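Local coordinates for Non-fluorescent flavoprotein (Photobacterium phosphoreum, PDB 1FVP) that binds two flavin mononucleotides per subunit, each carrying a myristate, and forms a homodimer belonging to the bacterial luciferase family, at residues K71-A76 with A89-F94; V124-M129 with D192-F197; T81-A86 with S115-N120. All coordinates share one frame; numbering follows the deposited sequence.

How the interactions relate
From the N terminus, interaction 1 comes first: strand 71-75 leads through helix 80-87 to strand 92-94, and the pairing of 71-76 with 89-94 closes this beta-alpha-beta unit. Interaction 3 starts inside that loop, at 81-86, and ends beyond it, at 115-120, so the two cross; it ties helix 80-87 to the end of helix 100-116. Interaction 2 follows in series, joining 124-129 to 192-197 after a mostly helical excursion. Strands 92-94 and 126-134 are sheet neighbours, so interactions 1 and 2 lie in one sheet, where F94 and L92 probably hydrogen-bond to Q127, while interactions 1 and 3 share contact with the same flavin.

Interaction 1: K71-A76 with A89-F94; sequences KLYVLA and ALPLVF. With FMA (6-(3-tetradecanoic acid) flavine mononucleotide), chain C.
The carbonyl oxygen of P91 receives the amide of V74, with N to O at 3.0 Å, and the donor lies in the carbonyl plane; Y73 CA makes a bent CA-H...O contact with the same oxygen. One residue on, V74 O accepts V93 N at 3.2 Å, this time from above the plane of its carbonyl, and the CA-H of L92 approaches the same oxygen. A weak bond from A76 N to V93 O continues the parallel pairing.

Side chains separate onto the two faces. With CG anti to its carbonyl carbon (chi1 -44°), L90 divides its methyls between two partners: CD2 meets L72 CD1 at 3.4 Å, and CD1 meets V74 CG1 at 3.5 Å. Farther along, A76 CB touches both methyls of L92, CD1 at 3.6 Å. On the face opposite V74 and L92, L75 CD1 meets V93 CG1. Separately, the P91 ring crosses the Y73 side chain at about a right angle, bringing P91 CB to 3.7 Å from Y73 CD2, while L92 O lies at the edge of the tyrosine ring.

L72 also abuts the end of the myristate chain of the flavin adduct, its CG 3.4 Å from C15. L32 and L29 of the second subunit pack on L72 and L90, and helix 80-87 packs on V74 and L92, completing a beta-alpha-beta crossover. Three backbone bonds, one weak, thus cross the buried pair, while I66, P64 and Q127 take other backbone groups; L72 offers hydrocarbon to the fatty tail, as suits an apolar chain, and V74 CG2 faces the C8M methyl.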
loop_
_atom_site.group_PDB
_atom_site.type_symbol
_atom_site.label_atom_id
_atom_site.label_comp_id
_atom_site.label_asym_id
_atom_site.label_seq_id
_atom_site.Cartn_x
_atom_site.Cartn_y
_atom_site.Cartn_z
ATOM N N LYS A 71 2.054 -9.031 3.100
ATOM C CA LYS A 71 1.774 -8.711 4.492
ATOM C C LYS A 71 0.839 -7.546 4.731
ATOM O O LYS A 71 0.818 -6.629 3.909
ATOM C CB LYS A 71 3.052 -8.407 5.266
ATOM C CG LYS A 71 4.149 -9.471 5.201
ATOM C CD LYS A 71 5.193 -9.225 6.297
ATOM C CE LYS A 71 6.572 -9.740 5.928
ATOM N NZ LYS A 71 7.629 -8.778 6.358
ATOM N N LEU A 72 0.122 -7.571 5.826
ATOM C CA LEU A 72 -0.845 -6.506 6.205
ATOM C C LEU A 72 -0.535 -6.041 7.632
ATOM O O LEU A 72 -0.244 -6.863 8.532
ATOM C CB LEU A 72 -2.211 -7.045 5.891
ATOM C CG LEU A 72 -3.513 -6.784 6.574
ATOM C CD1 LEU A 72 -3.683 -7.703 7.786
ATOM C CD2 LEU A 72 -3.644 -5.331 7.018
ATOM N N TYR A 73 -0.573 -4.734 7.832
ATOM C CA TYR A 73 -0.263 -4.077 9.096
ATOM C C TYR A 73 -1.336 -3.066 9.477
ATOM O O TYR A 73 -2.202 -2.775 8.644
ATOM C CB TYR A 73 1.071 -3.308 8.926
ATOM C CG TYR A 73 2.285 -4.136 8.597
ATOM C CD1 TYR A 73 2.438 -4.745 7.362
ATOM C CD2 TYR A 73 3.328 -4.313 9.489
ATOM C CE1 TYR A 73 3.563 -5.488 7.053
ATOM C CE2 TYR A 73 4.459 -5.058 9.218
ATOM C CZ TYR A 73 4.564 -5.647 7.984
ATOM O OH TYR A 73 5.659 -6.413 7.682
ATOM N N VAL A 74 -1.242 -2.538 10.686
ATOM C CA VAL A 74 -2.175 -1.516 11.169
ATOM C C VAL A 74 -1.368 -0.501 12.007
ATOM O O VAL A 74 -0.609 -0.840 12.909
ATOM C CB VAL A 74 -3.440 -2.014 11.861
ATOM C CG1 VAL A 74 -3.698 -3.507 11.763
ATOM C CG2 VAL A 74 -3.594 -1.529 13.298
ATOM N N LEU A 75 -1.586 0.740 11.653
ATOM C CA LEU A 75 -0.999 1.959 12.216
ATOM C C LEU A 75 -1.381 2.012 13.701
ATOM O O LEU A 75 -2.567 1.808 14.006
ATOM C CB LEU A 75 -1.510 3.133 11.374
ATOM C CG LEU A 75 -0.691 4.396 11.224
ATOM C CD1 LEU A 75 0.239 4.273 10.027
ATOM C CD2 LEU A 75 -1.609 5.601 11.044
ATOM N N ALA A 76 -0.373 2.238 14.522
ATOM C CA ALA A 76 -0.600 2.318 15.974
ATOM C C ALA A 76 -0.818 3.802 16.304
ATOM O O ALA A 76 -0.010 4.526 16.891
ATOM C CB ALA A 76 0.463 1.637 16.770
ATOM N N ALA A 89 -3.586 -10.238 16.327
ATOM C CA ALA A 89 -2.139 -10.406 16.208
ATOM C C ALA A 89 -1.416 -9.602 15.140
ATOM O O ALA A 89 -0.202 -9.855 14.928
ATOM C CB ALA A 89 -1.821 -11.905 16.029
ATOM N N LEU A 90 -2.046 -8.655 14.481
ATOM C CA LEU A 90 -1.443 -7.809 13.442
ATOM C C LEU A 90 -0.291 -6.935 13.952
ATOM O O LEU A 90 -0.336 -6.369 15.062
ATOM C CB LEU A 90 -2.578 -6.904 12.901
ATOM C CG LEU A 90 -3.926 -7.546 12.628
ATOM C CD1 LEU A 90 -5.043 -6.529 12.810
ATOM C CD2 LEU A 90 -3.941 -8.068 11.195
ATOM N N PRO A 91 0.728 -6.787 13.133
ATOM C CA PRO A 91 1.880 -5.946 13.463
ATOM C C PRO A 91 1.421 -4.500 13.255
ATOM O O PRO A 91 0.479 -4.247 12.480
ATOM C CB PRO A 91 2.987 -6.356 12.518
ATOM C CG PRO A 91 2.431 -7.476 11.694
ATOM C CD PRO A 91 0.915 -7.368 11.804
ATOM N N LEU A 92 2.103 -3.625 13.958
ATOM C CA LEU A 92 1.871 -2.188 13.929
ATOM C C LEU A 92 2.914 -1.457 13.059
ATOM O O LEU A 92 4.050 -1.924 12.851
ATOM C CB LEU A 92 1.974 -1.647 15.353
ATOM C CG LEU A 92 1.287 -2.226 16.545
ATOM C CD1 LEU A 92 1.812 -1.511 17.794
ATOM C CD2 LEU A 92 -0.203 -1.947 16.442
ATOM N N VAL A 93 2.480 -0.288 12.623
ATOM C CA VAL A 93 3.381 0.592 11.818
ATOM C C VAL A 93 3.395 1.899 12.628
ATOM O O VAL A 93 2.414 2.640 12.685
ATOM C CB VAL A 93 2.996 0.602 10.348
ATOM C CG1 VAL A 93 1.712 1.379 10.047
ATOM C CG2 VAL A 93 4.147 1.050 9.460
ATOM N N PHE A 94 4.512 2.092 13.305
ATOM C CA PHE A 94 4.756 3.232 14.201
ATOM C C PHE A 94 4.767 4.546 13.470
ATOM O O PHE A 94 5.407 4.606 12.417
ATOM C CB PHE A 94 5.973 2.951 15.101
ATOM C CG PHE A 94 5.567 1.956 16.173
ATOM C CD1 PHE A 94 4.727 2.387 17.210
ATOM C CD2 PHE A 94 5.952 0.630 16.121
ATOM C CE1 PHE A 94 4.316 1.532 18.210
ATOM C CE2 PHE A 94 5.535 -0.265 17.113
ATOM C CZ PHE A 94 4.722 0.191 18.146
HETATM N N1 FMA C . -13.631 1.426 14.935
HETATM C C2 FMA C . -14.967 1.532 14.964
HETATM O O2 FMA C . -15.666 2.442 15.223
HETATM N N3 FMA C . -15.777 0.362 14.638
HETATM C C4 FMA C . -15.176 -0.792 14.316
HETATM O O4 FMA C . -15.822 -1.770 14.054
HETATM C C4A FMA C . -13.758 -0.875 14.293
HETATM N N5 FMA C . -13.145 -1.983 13.984
HETATM C C5A FMA C . -11.823 -2.154 13.916
HETATM C C6 FMA C . -11.241 -3.375 13.609
HETATM C C7 FMA C . -9.877 -3.459 13.528
HETATM C C7M FMA C . -9.130 -4.784 13.172
HETATM C C8 FMA C . -9.042 -2.312 13.794
HETATM C C8M FMA C . -7.552 -2.377 13.736
HETATM C C9 FMA C . -9.640 -1.117 14.121
HETATM C C9A FMA C . -10.999 -0.985 14.217
HETATM N N10 FMA C . -11.674 0.203 14.534
HETATM C C10 FMA C . -12.996 0.360 14.611
HETATM C C1B FMA C . -10.841 1.351 14.950
HETATM C C2B FMA C . -10.604 2.772 14.459
HETATM O O2B FMA C . -9.188 2.913 14.565
HETATM C C3B FMA C . -11.272 3.719 15.451
HETATM O "O3'" FMA C . -12.639 3.668 15.293
HETATM C C4B FMA C . -10.779 5.159 15.304
HETATM O "O4'" FMA C . -9.320 5.133 15.489
HETATM C C5B FMA C . -11.470 6.073 16.334
HETATM O "O5'" FMA C . -10.712 5.830 17.657
HETATM P P FMA C . -9.507 6.687 18.220
HETATM O O1P FMA C . -8.323 5.709 17.898
HETATM O O2P FMA C . -9.457 7.874 17.389
HETATM O O3P FMA C . -9.763 7.014 19.534
HETATM C "C1'" FMA C . -13.135 -5.548 15.517
HETATM O "O1'" FMA C . -13.449 -5.267 16.745
HETATM O "O2'" FMA C . -13.384 -6.696 15.141
HETATM C "C2'" FMA C . -13.124 -4.404 14.557
HETATM C "C3'" FMA C . -12.147 -4.527 13.365
HETATM C "C4'" FMA C . -12.881 -4.501 12.073
HETATM C "C5'" FMA C . -12.139 -4.987 10.838
HETATM C "C6'" FMA C . -12.899 -4.521 9.623
HETATM C "C7'" FMA C . -12.403 -5.210 8.360
HETATM C "C8'" FMA C . -12.982 -4.643 7.121
HETATM C "C9'" FMA C . -12.606 -5.311 5.798
HETATM C C11 FMA C . -11.110 -5.195 5.573
HETATM C C12 FMA C . -10.284 -6.355 6.040
HETATM C C13 FMA C . -8.842 -6.105 6.331
HETATM C C14 FMA C . -7.959 -6.138 5.102
HETATM C C15 FMA C . -6.643 -6.834 5.336
#

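Interaction 2: V124-M129 with D192-F197. With FMA (6-(3-tetradecanoic acid) flavine mononucleotide), chain D.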
loop_
_atom_site.group_PDB
_atom_site.type_symbol
_atom_site.label_atom_id
_atom_site.label_comp_id
_atom_site.label_asym_id
_atom_site.label_seq_id
_atom_site.Cartn_x
_atom_site.Cartn_y
_atom_site.Cartn_z
ATOM N N VAL A 124 5.792 -11.294 15.893
ATOM C CA VAL A 124 5.184 -10.139 15.174
ATOM C C VAL A 124 6.153 -8.971 15.354
ATOM O O VAL A 124 6.439 -8.605 16.498
ATOM C CB VAL A 124 3.711 -9.947 15.514
ATOM C CG1 VAL A 124 3.130 -11.214 16.149
ATOM C CG2 VAL A 124 3.329 -8.731 16.313
ATOM N N ARG A 125 6.643 -8.485 14.231
ATOM C CA ARG A 125 7.590 -7.399 14.059
ATOM C C ARG A 125 6.925 -6.110 13.568
ATOM O O ARG A 125 6.361 -6.059 12.467
ATOM C CB ARG A 125 8.628 -7.760 13.013
ATOM C CG ARG A 125 9.347 -9.090 13.119
ATOM C CD ARG A 125 10.700 -8.938 12.436
ATOM N NE ARG A 125 11.318 -7.733 12.979
ATOM C CZ ARG A 125 12.578 -7.373 12.861
ATOM N NH1 ARG A 125 13.426 -8.118 12.167
ATOM N NH2 ARG A 125 13.010 -6.274 13.480
ATOM N N HIS A 126 7.047 -5.090 14.380
ATOM C CA HIS A 126 6.457 -3.768 14.067
ATOM C C HIS A 126 7.209 -3.098 12.940
ATOM O O HIS A 126 8.243 -3.662 12.529
ATOM C CB HIS A 126 6.442 -2.886 15.341
ATOM C CG HIS A 126 5.760 -3.666 16.434
ATOM N ND1 HIS A 126 4.549 -4.294 16.245
ATOM C CD2 HIS A 126 6.137 -3.930 17.709
ATOM C CE1 HIS A 126 4.217 -4.898 17.375
ATOM N NE2 HIS A 126 5.151 -4.695 18.282
ATOM N N GLN A 127 6.732 -1.976 12.439
ATOM C CA GLN A 127 7.428 -1.254 11.347
ATOM C C GLN A 127 7.566 0.198 11.847
ATOM O O GLN A 127 6.549 0.801 12.227
ATOM C CB GLN A 127 6.769 -1.252 9.993
ATOM C CG GLN A 127 6.857 -2.498 9.168
ATOM C CD GLN A 127 8.007 -2.548 8.215
ATOM O OE1 GLN A 127 8.145 -3.513 7.488
ATOM N NE2 GLN A 127 8.860 -1.538 8.163
ATOM N N LEU A 128 8.810 0.627 11.800
ATOM C CA LEU A 128 9.184 1.979 12.273
ATOM C C LEU A 128 9.369 2.936 11.105
ATOM O O LEU A 128 10.143 2.591 10.194
ATOM C CB LEU A 128 10.398 1.726 13.168
ATOM C CG LEU A 128 10.879 2.791 14.124
ATOM C CD1 LEU A 128 9.765 3.297 15.025
ATOM C CD2 LEU A 128 12.033 2.210 14.948
ATOM N N MET A 129 8.652 4.052 11.174
ATOM C CA MET A 129 8.674 5.084 10.151
ATOM C C MET A 129 9.428 6.356 10.607
ATOM O O MET A 129 8.868 7.169 11.373
ATOM C CB MET A 129 7.317 5.546 9.661
ATOM C CG MET A 129 6.282 4.518 9.433
ATOM S SD MET A 129 4.918 5.257 8.446
ATOM C CE MET A 129 4.515 6.666 9.478
ATOM N N ASP A 192 12.485 -3.053 22.057
ATOM C CA ASP A 192 12.877 -4.441 22.330
ATOM C C ASP A 192 13.486 -5.044 21.053
ATOM O O ASP A 192 13.477 -6.288 20.916
ATOM C CB ASP A 192 11.753 -5.326 22.849
ATOM C CG ASP A 192 10.778 -4.720 23.823
ATOM O OD1 ASP A 192 11.064 -4.514 25.019
ATOM O OD2 ASP A 192 9.650 -4.457 23.328
ATOM N N ASN A 193 13.996 -4.203 20.186
ATOM C CA ASN A 193 14.598 -4.708 18.940
ATOM C C ASN A 193 13.590 -5.486 18.097
ATOM O O ASN A 193 13.996 -6.479 17.463
ATOM C CB ASN A 193 15.824 -5.541 19.318
ATOM C CG ASN A 193 17.133 -4.830 19.062
ATOM O OD1 ASN A 193 18.100 -5.524 18.705
ATOM N ND2 ASN A 193 17.208 -3.512 19.201
ATOM N N THR A 194 12.350 -5.030 18.077
ATOM C CA THR A 194 11.280 -5.685 17.318
ATOM C C THR A 194 10.743 -4.890 16.139
ATOM O O THR A 194 9.522 -5.075 15.797
ATOM C CB THR A 194 10.083 -6.075 18.286
ATOM O OG1 THR A 194 9.329 -4.874 18.648
ATOM C CG2 THR A 194 10.581 -6.823 19.528
ATOM N N VAL A 195 11.569 -4.047 15.506
ATOM C CA VAL A 195 11.001 -3.274 14.382
ATOM C C VAL A 195 11.909 -3.338 13.161
ATOM O O VAL A 195 13.094 -3.597 13.335
ATOM C CB VAL A 195 10.808 -1.815 14.814
ATOM C CG1 VAL A 195 9.703 -1.581 15.810
ATOM C CG2 VAL A 195 12.156 -1.285 15.286
ATOM N N ASP A 196 11.282 -3.080 12.052
ATOM C CA ASP A 196 11.721 -2.981 10.671
ATOM C C ASP A 196 11.448 -1.515 10.297
ATOM O O ASP A 196 10.503 -0.956 10.896
ATOM C CB ASP A 196 11.012 -3.985 9.786
ATOM C CG ASP A 196 11.902 -5.194 9.536
ATOM O OD1 ASP A 196 12.856 -5.417 10.306
ATOM O OD2 ASP A 196 11.598 -5.898 8.543
ATOM N N PHE A 197 12.236 -0.949 9.386
ATOM C CA PHE A 197 12.067 0.476 9.063
ATOM C C PHE A 197 11.701 0.879 7.642
ATOM O O PHE A 197 12.124 0.414 6.594
ATOM C CB PHE A 197 13.287 1.279 9.510
ATOM C CG PHE A 197 14.100 0.704 10.609
ATOM C CD1 PHE A 197 15.029 -0.295 10.323
ATOM C CD2 PHE A 197 13.939 1.151 11.919
ATOM C CE1 PHE A 197 15.804 -0.856 11.342
ATOM C CE2 PHE A 197 14.702 0.606 12.961
ATOM C CZ PHE A 197 15.634 -0.401 12.643
HETATM N N1 FMA D . 21.069 -6.394 15.657
HETATM C C2 FMA D . 20.372 -7.273 14.936
HETATM O O2 FMA D . 19.772 -8.212 15.302
HETATM N N3 FMA D . 20.300 -7.102 13.491
HETATM C C4 FMA D . 20.928 -6.078 12.881
HETATM O O4 FMA D . 20.845 -5.982 11.675
HETATM C C4A FMA D . 21.673 -5.150 13.673
HETATM N N5 FMA D . 22.321 -4.124 13.182
HETATM C C5A FMA D . 23.038 -3.224 13.873
HETATM C C6 FMA D . 23.694 -2.158 13.262
HETATM C C7 FMA D . 24.402 -1.290 14.055
HETATM C C7M FMA D . 25.175 -0.049 13.487
HETATM C C8 FMA D . 24.483 -1.465 15.487
HETATM C C8M FMA D . 25.244 -0.549 16.389
HETATM C C9 FMA D . 23.824 -2.534 16.056
HETATM C C9A FMA D . 23.095 -3.425 15.324
HETATM N N10 FMA D . 22.404 -4.514 15.839
HETATM C C10 FMA D . 21.701 -5.403 15.138
HETATM C C1B FMA D . 22.426 -4.767 17.348
HETATM C C2B FMA D . 21.144 -5.520 17.912
HETATM O O2B FMA D . 20.772 -4.667 18.979
HETATM C C3B FMA D . 21.532 -6.915 18.346
HETATM O "O3'" FMA D . 22.698 -7.337 17.714
HETATM C C4B FMA D . 20.456 -7.990 18.157
HETATM O "O4'" FMA D . 19.225 -7.628 18.878
HETATM C C5B FMA D . 20.947 -9.356 18.711
HETATM O "O5'" FMA D . 19.918 -9.773 19.791
HETATM P P FMA D . 20.191 -10.244 21.274
HETATM O O1P FMA D . 20.902 -11.615 20.997
HETATM O O2P FMA D . 21.074 -9.274 21.892
HETATM O O3P FMA D . 18.986 -10.242 21.950
HETATM C "C1'" FMA D . 25.033 -2.675 9.887
HETATM O "O1'" FMA D . 25.767 -1.664 10.207
HETATM O "O2'" FMA D . 25.433 -3.454 9.015
HETATM C "C2'" FMA D . 24.201 -3.164 11.026
HETATM C "C3'" FMA D . 23.554 -2.010 11.804
HETATM C "C4'" FMA D . 22.162 -1.818 11.284
HETATM C "C5'" FMA D . 21.889 -0.794 10.209
HETATM C "C6'" FMA D . 20.666 0.048 10.480
HETATM C "C7'" FMA D . 20.024 0.576 9.204
HETATM C "C8'" FMA D . 19.973 2.037 9.050
HETATM C "C9'" FMA D . 18.752 2.806 9.525
HETATM C C11 FMA D . 18.983 4.281 9.645
HETATM C C12 FMA D . 19.810 5.044 8.677
HETATM C C13 FMA D . 19.900 6.530 8.783
HETATM C C14 FMA D . 20.703 7.242 7.742
HETATM C C15 FMA D . 22.015 6.596 7.398
HETATM O O HOH W 1 9.151 -6.114 8.567
#
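Strands 126-134 and 195-199 run as parallel neighbours in the central sheet, and H126 and V195 begin their pairing. H126 N donates to T194 O at 2.9 Å, D196 N returns a bond to H126 O at 3.1 Å, and L128 N points at D196 O, modelled too close for its length to be trusted.

R125 bends at chi3 (50°) to bring a face of its guanidinium against the D196 carboxylate. OD1 of D196 sits over that face, 3.3 Å from R125 NH2, with the two planes 50° apart; the salt bridge is therefore one of charge alone, with no N-H aimed at the oxygen. A water donates to Q127 OE1 (water O to OE1 3.0 Å) and is modelled very close to D196 OD2. On the face of H126 and V195, L128 and F197 run alongside each other in the same direction: L128 CD2 approaches the phenyl edge, 3.7 Å from F197 CE2, and also meets V195 CG2 at 3.5 Å.

N193, two residues ahead of the strand, accepts a hydrogen bond at OD1 from O2B of the flavin adduct (2.8 Å). Around the pair, the H126 ring meets Y110 of helix 100-116 and F94 of strand 92-94 edge-to-face, while W4 packs on R125, D196 and F197.

Interaction 3: T81-A86 with S115-N120. With FMA (6-(3-tetradecanoic acid) flavine mononucleotide), chain C.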
loop_
_atom_site.group_PDB
_atom_site.type_symbol
_atom_site.label_atom_id
_atom_site.label_comp_id
_atom_site.label_asym_id
_atom_site.label_seq_id
_atom_site.Cartn_x
_atom_site.Cartn_y
_atom_site.Cartn_z
ATOM N N THR A 81 -7.039 1.663 18.756
ATOM C CA THR A 81 -6.663 1.222 17.405
ATOM C C THR A 81 -5.421 0.347 17.465
ATOM O O THR A 81 -4.936 -0.125 16.423
ATOM C CB THR A 81 -6.416 2.526 16.531
ATOM O OG1 THR A 81 -7.730 3.181 16.435
ATOM C CG2 THR A 81 -5.745 2.355 15.181
ATOM N N VAL A 82 -4.902 0.159 18.666
ATOM C CA VAL A 82 -3.690 -0.632 18.901
ATOM C C VAL A 82 -4.037 -1.891 19.692
ATOM O O VAL A 82 -3.450 -2.968 19.484
ATOM C CB VAL A 82 -2.598 0.226 19.573
ATOM C CG1 VAL A 82 -2.780 0.396 21.077
ATOM C CG2 VAL A 82 -1.206 -0.309 19.276
ATOM N N ASP A 83 -4.966 -1.678 20.600
ATOM C CA ASP A 83 -5.482 -2.770 21.473
ATOM C C ASP A 83 -6.066 -3.818 20.510
ATOM O O ASP A 83 -5.608 -4.964 20.405
ATOM C CB ASP A 83 -6.443 -2.157 22.472
ATOM C CG ASP A 83 -7.168 -3.142 23.368
ATOM O OD1 ASP A 83 -8.012 -3.885 22.837
ATOM O OD2 ASP A 83 -6.857 -3.121 24.586
ATOM N N ILE A 84 -7.046 -3.334 19.757
ATOM C CA ILE A 84 -7.739 -4.114 18.747
ATOM C C ILE A 84 -6.789 -4.931 17.874
ATOM O O ILE A 84 -7.108 -6.081 17.516
ATOM C CB ILE A 84 -8.648 -3.214 17.835
ATOM C CG1 ILE A 84 -9.669 -2.483 18.723
ATOM C CG2 ILE A 84 -9.327 -4.050 16.729
ATOM C CD1 ILE A 84 -10.529 -1.428 17.976
ATOM N N ALA A 85 -5.686 -4.334 17.507
ATOM C CA ALA A 85 -4.701 -5.005 16.639
ATOM C C ALA A 85 -4.093 -6.237 17.308
ATOM O O ALA A 85 -3.669 -7.178 16.594
ATOM C CB ALA A 85 -3.668 -3.971 16.194
ATOM N N ALA A 86 -4.046 -6.204 18.639
ATOM C CA ALA A 86 -3.474 -7.304 19.434
ATOM C C ALA A 86 -4.358 -8.538 19.248
ATOM O O ALA A 86 -3.912 -9.673 19.037
ATOM C CB ALA A 86 -3.393 -6.938 20.899
ATOM N N SER A 115 -1.250 -9.924 25.684
ATOM C CA SER A 115 -1.399 -10.731 26.905
ATOM C C SER A 115 -2.869 -11.139 27.075
ATOM O O SER A 115 -3.225 -12.312 27.015
ATOM C CB SER A 115 -0.934 -9.988 28.152
ATOM O OG SER A 115 -0.977 -10.849 29.283
ATOM N N LYS A 116 -3.666 -10.128 27.293
ATOM C CA LYS A 116 -5.104 -10.167 27.506
ATOM C C LYS A 116 -5.777 -11.237 26.671
ATOM O O LYS A 116 -6.244 -12.250 27.229
ATOM C CB LYS A 116 -5.739 -8.800 27.274
ATOM C CG LYS A 116 -7.244 -8.816 27.074
ATOM C CD LYS A 116 -7.897 -7.557 27.583
ATOM C CE LYS A 116 -7.357 -6.288 26.981
ATOM N NZ LYS A 116 -8.508 -5.564 26.346
ATOM N N TYR A 117 -5.834 -11.064 25.368
ATOM C CA TYR A 117 -6.457 -12.018 24.439
ATOM C C TYR A 117 -5.641 -13.306 24.371
ATOM O O TYR A 117 -5.779 -14.144 23.464
ATOM C CB TYR A 117 -6.625 -11.320 23.078
ATOM C CG TYR A 117 -7.341 -9.990 23.076
ATOM C CD1 TYR A 117 -8.736 -9.906 23.112
ATOM C CD2 TYR A 117 -6.656 -8.777 23.023
ATOM C CE1 TYR A 117 -9.413 -8.695 23.094
ATOM C CE2 TYR A 117 -7.313 -7.557 23.010
ATOM C CZ TYR A 117 -8.694 -7.506 23.042
ATOM O OH TYR A 117 -9.326 -6.289 23.028
ATOM N N ASN A 118 -4.773 -13.488 25.344
ATOM C CA ASN A 118 -3.869 -14.631 25.487
ATOM C C ASN A 118 -3.298 -15.020 24.118
ATOM O O ASN A 118 -3.189 -16.226 23.842
ATOM C CB ASN A 118 -4.499 -15.789 26.254
ATOM C CG ASN A 118 -4.083 -15.911 27.710
ATOM O OD1 ASN A 118 -4.456 -15.120 28.598
ATOM N ND2 ASN A 118 -3.274 -16.941 28.011
ATOM N N LYS A 119 -2.949 -14.020 23.337
ATOM C CA LYS A 119 -2.378 -14.141 21.991
ATOM C C LYS A 119 -0.875 -14.370 22.058
ATOM O O LYS A 119 -0.292 -13.911 23.066
ATOM C CB LYS A 119 -2.606 -12.859 21.184
ATOM C CG LYS A 119 -2.189 -12.979 19.717
ATOM C CD LYS A 119 -2.975 -14.079 19.015
ATOM C CE LYS A 119 -4.440 -13.732 18.867
ATOM N NZ LYS A 119 -5.057 -14.517 17.769
ATOM N N ASN A 120 -0.291 -15.027 21.061
ATOM C CA ASN A 120 1.167 -15.259 21.142
ATOM C C ASN A 120 1.921 -14.578 20.005
ATOM O O ASN A 120 2.249 -15.197 18.985
ATOM C CB ASN A 120 1.517 -16.733 21.300
ATOM C CG ASN A 120 2.992 -16.878 21.679
ATOM O OD1 ASN A 120 3.860 -16.504 20.869
ATOM N ND2 ASN A 120 3.294 -17.393 22.874
HETATM N N1 FMA C . -13.631 1.426 14.935
HETATM C C2 FMA C . -14.967 1.532 14.964
HETATM O O2 FMA C . -15.666 2.442 15.223
HETATM N N3 FMA C . -15.777 0.362 14.638
HETATM C C4 FMA C . -15.176 -0.792 14.316
HETATM O O4 FMA C . -15.822 -1.770 14.054
HETATM C C4A FMA C . -13.758 -0.875 14.293
HETATM N N5 FMA C . -13.145 -1.983 13.984
HETATM C C5A FMA C . -11.823 -2.154 13.916
HETATM C C6 FMA C . -11.241 -3.375 13.609
HETATM C C7 FMA C . -9.877 -3.459 13.528
HETATM C C7M FMA C . -9.130 -4.784 13.172
HETATM C C8 FMA C . -9.042 -2.312 13.794
HETATM C C8M FMA C . -7.552 -2.377 13.736
HETATM C C9 FMA C . -9.640 -1.117 14.121
HETATM C C9A FMA C . -10.999 -0.985 14.217
HETATM N N10 FMA C . -11.674 0.203 14.534
HETATM C C10 FMA C . -12.996 0.360 14.611
HETATM C C1B FMA C . -10.841 1.351 14.950
HETATM C C2B FMA C . -10.604 2.772 14.459
HETATM O O2B FMA C . -9.188 2.913 14.565
HETATM C C3B FMA C . -11.272 3.719 15.451
HETATM O "O3'" FMA C . -12.639 3.668 15.293
HETATM C C4B FMA C . -10.779 5.159 15.304
HETATM O "O4'" FMA C . -9.320 5.133 15.489
HETATM C C5B FMA C . -11.470 6.073 16.334
HETATM O "O5'" FMA C . -10.712 5.830 17.657
HETATM P P FMA C . -9.507 6.687 18.220
HETATM O O1P FMA C . -8.323 5.709 17.898
HETATM O O2P FMA C . -9.457 7.874 17.389
HETATM O O3P FMA C . -9.763 7.014 19.534
HETATM C "C1'" FMA C . -13.135 -5.548 15.517
HETATM O "O1'" FMA C . -13.449 -5.267 16.745
HETATM O "O2'" FMA C . -13.384 -6.696 15.141
HETATM C "C2'" FMA C . -13.124 -4.404 14.557
HETATM C "C3'" FMA C . -12.147 -4.527 13.365
HETATM C "C4'" FMA C . -12.881 -4.501 12.073
HETATM C "C5'" FMA C . -12.139 -4.987 10.838
HETATM C "C6'" FMA C . -12.899 -4.521 9.623
HETATM C "C7'" FMA C . -12.403 -5.210 8.360
HETATM C "C8'" FMA C . -12.982 -4.643 7.121
HETATM C "C9'" FMA C . -12.606 -5.311 5.798
HETATM C C11 FMA C . -11.110 -5.195 5.573
HETATM C C12 FMA C . -10.284 -6.355 6.040
HETATM C C13 FMA C . -8.842 -6.105 6.331
HETATM C C14 FMA C . -7.959 -6.138 5.102
HETATM C C15 FMA C . -6.643 -6.834 5.336
#
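The carboxylate of D83 stands nearly perpendicular to the Y117 ring, the two planes 80° apart, and meets it at the hydroxyl edge. Y117 OH donates to D83 OD1 at 2.7 Å, landing on the syn lone pair of OD1, the side of the other oxygen, and OD1 lies in the plane of the ring. D83 reaches this position because its CG is anti to the backbone N (chi1 175°), which carries the acid across the surface of helix 80-87 to the end of helix 100-116.

K116 approaches D83 from another direction. Its side chain crosses that of D83 at about a right angle; K116 NZ forms a salt bridge with D83 OD2, and the hydrogen bond within it is long and weak at 3.4 Å. On the way its CG rests over the centre of the Y117 ring, 4.0 Å above the plane, so this methylene sits on one face of the tyrosine. OD2 has a second partner, a hydrogen bond with S113 OG, so the carboxylate is gripped at both oxygens by three side chains. The apolar part of the contact is small: A86 CB lies 4.3 Å from Y117 CD2, and K119 CG lies 3.8 Å from A86 O.

Elsewhere on helix 80-87, I84 lies against the flavin, CG2 against C7 and C8 and CD1 3.8 Å from C9A, and T81 OG1 sits among its ribityl oxygens. The polar contact at the surface thus joins two successive helices of a beta/alpha fold, the first of which lines the flavin site.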